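Local structure of uncharacterized protein (Bacteroides fragilis, 3EUR) at residues K23-L26 with Y27-P30. The protein is of unknown function but contains a thioredoxin-like domain, so a role in thiol redox chemistry is conceivable though not established. Numbering follows the deposited sequence.
Sequences KGTL and YQFP
Thr25 and Gln28 exchange hydrogen bonds, each side chain serving the other's backbone N-H. Thr25 OG1 accepts from Gln28 N at 3.1 Å, since a chi1 of 74° places the hydroxyl between its own N and C, facing the turn. In return, Gln28 OE1 receives Thr25 N at 3.2 Å, the donor lying well above the amide's carbonyl plane. The glutamine leaves its CA with CG anti to the carbonyl carbon and then runs extended, crossing the threonine: CG passes 3.1 Å from Thr25 OG1, and the methyl CG2 lies 3.8 Å from NE2. The reciprocal exchange resembles a helix capping box, but no helix follows: the chain makes a single type I turn from Leu26 to Phe29. Threonine's short side chain keeps OG1 near its own backbone, within range of Gln28 N, whereas the longer glutamine can carry OE1 back to the strand. Phe29 N closes the turn on Leu26 O, 3.0 Å and fairly straight at 161°. Tyr27 leads out of it, its hydroxyl bonded to Ala11 O. The apolar Leu26 and Phe29 suit the buried side, where both touch Leu71 of strand 68-74, as the chain leaves edge strand 23-25, paired with strand 15-18, for strand 33-38.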
ATOM      1  N   LYS A  23     -15.448  -4.980  -1.882  1.00 13.78           N
ATOM      2  CA  LYS A  23     -14.476  -4.943  -3.005  1.00 15.16           C
ATOM      3  C   LYS A  23     -14.252  -3.519  -3.473  1.00 13.14           C
ATOM      4  O   LYS A  23     -15.211  -2.746  -3.598  1.00 14.99           O
ATOM      5  CB  LYS A  23     -14.986  -5.662  -4.259  1.00 18.56           C
ATOM      6  CG  LYS A  23     -15.609  -6.976  -4.098  1.00 22.95           C
ATOM      7  CD  LYS A  23     -14.508  -7.980  -3.980  1.00 23.39           C
ATOM      8  CE  LYS A  23     -14.991  -9.363  -3.698  1.00 25.00           C
ATOM      9  NZ  LYS A  23     -13.839 -10.261  -3.486  1.00 22.39           N
ATOM     10  N   GLY A  24     -13.017  -3.208  -3.822  1.00 12.22           N
ATOM     11  CA  GLY A  24     -12.690  -1.969  -4.482  1.00 11.64           C
ATOM     12  C   GLY A  24     -11.484  -2.131  -5.318  1.00  9.79           C
ATOM     13  O   GLY A  24     -10.872  -3.195  -5.294  1.00 11.89           O
ATOM     14  N   THR A  25     -11.188  -1.133  -6.131  1.00  9.36           N
ATOM     15  CA  THR A  25     -10.023  -1.176  -6.958  1.00  8.65           C
ATOM     16  C   THR A  25      -9.083  -0.027  -6.659  1.00  7.70           C
ATOM     17  O   THR A  25      -9.472   1.031  -6.162  1.00  8.78           O
ATOM     18  CB  THR A  25     -10.366  -1.173  -8.466  1.00 10.23           C
ATOM     19  OG1 THR A  25     -10.780   0.148  -8.806  1.00  9.32           O
ATOM     20  CG2 THR A  25     -11.460  -2.220  -8.814  1.00 11.20           C
ATOM     21  N   LEU A  26      -7.828  -0.176  -7.068  1.00  7.97           N
ATOM     22  CA  LEU A  26      -6.881   0.960  -6.953  1.00  8.05           C
ATOM     23  C   LEU A  26      -7.421   2.202  -7.650  1.00  7.56           C
ATOM     24  O   LEU A  26      -7.394   3.302  -7.125  1.00  8.05           O
ATOM     25  CB  LEU A  26      -5.504   0.562  -7.476  1.00  7.94           C
ATOM     26  CG  LEU A  26      -4.446   1.682  -7.430  1.00  7.99           C
ATOM     27  CD1 LEU A  26      -4.113   2.105  -6.003  1.00  9.43           C
ATOM     28  CD2 LEU A  26      -3.210   1.283  -8.221  1.00  8.86           C
ATOM     29  N   TYR A  27      -7.929   2.030  -8.871  1.00  7.58           N
ATOM     30  CA  TYR A  27      -8.295   3.188  -9.653  1.00  8.45           C
ATOM     31  C   TYR A  27      -9.524   3.902  -9.077  1.00  8.47           C
ATOM     32  O   TYR A  27      -9.706   5.077  -9.314  1.00  9.75           O
ATOM     33  CB  TYR A  27      -8.523   2.824 -11.142  1.00  8.83           C
ATOM     34  CG  TYR A  27      -7.259   2.521 -11.902  1.00  8.53           C
ATOM     35  CD1 TYR A  27      -6.004   2.495 -11.316  1.00  7.85           C
ATOM     36  CD2 TYR A  27      -7.337   2.231 -13.251  1.00  9.51           C
ATOM     37  CE1 TYR A  27      -4.866   2.210 -12.057  1.00  9.50           C
ATOM     38  CE2 TYR A  27      -6.204   1.961 -14.001  1.00 10.76           C
ATOM     39  CZ  TYR A  27      -4.974   1.910 -13.393  1.00  9.53           C
ATOM     40  OH  TYR A  27      -3.889   1.585 -14.169  1.00 12.15           O
ATOM     41  N   GLN A  28     -10.342   3.180  -8.327  1.00  7.89           N
ATOM     42  CA  GLN A  28     -11.506   3.759  -7.658  1.00  7.97           C
ATOM     43  C   GLN A  28     -11.182   4.439  -6.299  1.00  7.80           C
ATOM     44  O   GLN A  28     -12.075   5.007  -5.704  1.00  8.82           O
ATOM     45  CB  GLN A  28     -12.536   2.685  -7.400  1.00  8.20           C
ATOM     46  CG  GLN A  28     -13.172   2.068  -8.649  1.00  8.09           C
ATOM     47  CD  GLN A  28     -13.857   0.744  -8.353  1.00  8.25           C
ATOM     48  OE1 GLN A  28     -13.889   0.280  -7.221  1.00  9.47           O
ATOM     49  NE2 GLN A  28     -14.404   0.134  -9.385  1.00  8.50           N
ATOM     50  N   PHE A  29      -9.945   4.320  -5.823  1.00  8.07           N
ATOM     51  CA  PHE A  29      -9.568   4.742  -4.466  1.00  7.11           C
ATOM     52  C   PHE A  29      -9.256   6.210  -4.447  1.00  7.06           C
ATOM     53  O   PHE A  29      -8.272   6.624  -5.054  1.00  8.66           O
ATOM     54  CB  PHE A  29      -8.350   3.923  -4.055  1.00  7.69           C
ATOM     55  CG  PHE A  29      -7.897   4.126  -2.636  1.00  7.51           C
ATOM     56  CD1 PHE A  29      -8.605   3.529  -1.604  1.00  9.63           C
ATOM     57  CD2 PHE A  29      -6.759   4.842  -2.314  1.00  7.48           C
ATOM     58  CE1 PHE A  29      -8.179   3.665  -0.283  1.00  9.95           C
ATOM     59  CE2 PHE A  29      -6.332   4.970  -1.019  1.00  8.60           C
ATOM     60  CZ  PHE A  29      -7.037   4.367   0.006  1.00  9.20           C
ATOM     61  N   PRO A  30     -10.048   7.044  -3.748  1.00  7.01           N
ATOM     62  CA  PRO A  30      -9.817   8.491  -3.855  1.00  7.44           C
ATOM     63  C   PRO A  30      -8.802   9.025  -2.867  1.00  6.88           C
ATOM     64  O   PRO A  30      -8.978   8.833  -1.670  1.00  8.05           O
ATOM     65  CB  PRO A  30     -11.225   9.068  -3.570  1.00  7.73           C
ATOM     66  CG  PRO A  30     -11.805   8.096  -2.573  1.00  8.07           C
ATOM     67  CD  PRO A  30     -11.297   6.726  -3.021  1.00  7.96           C
TER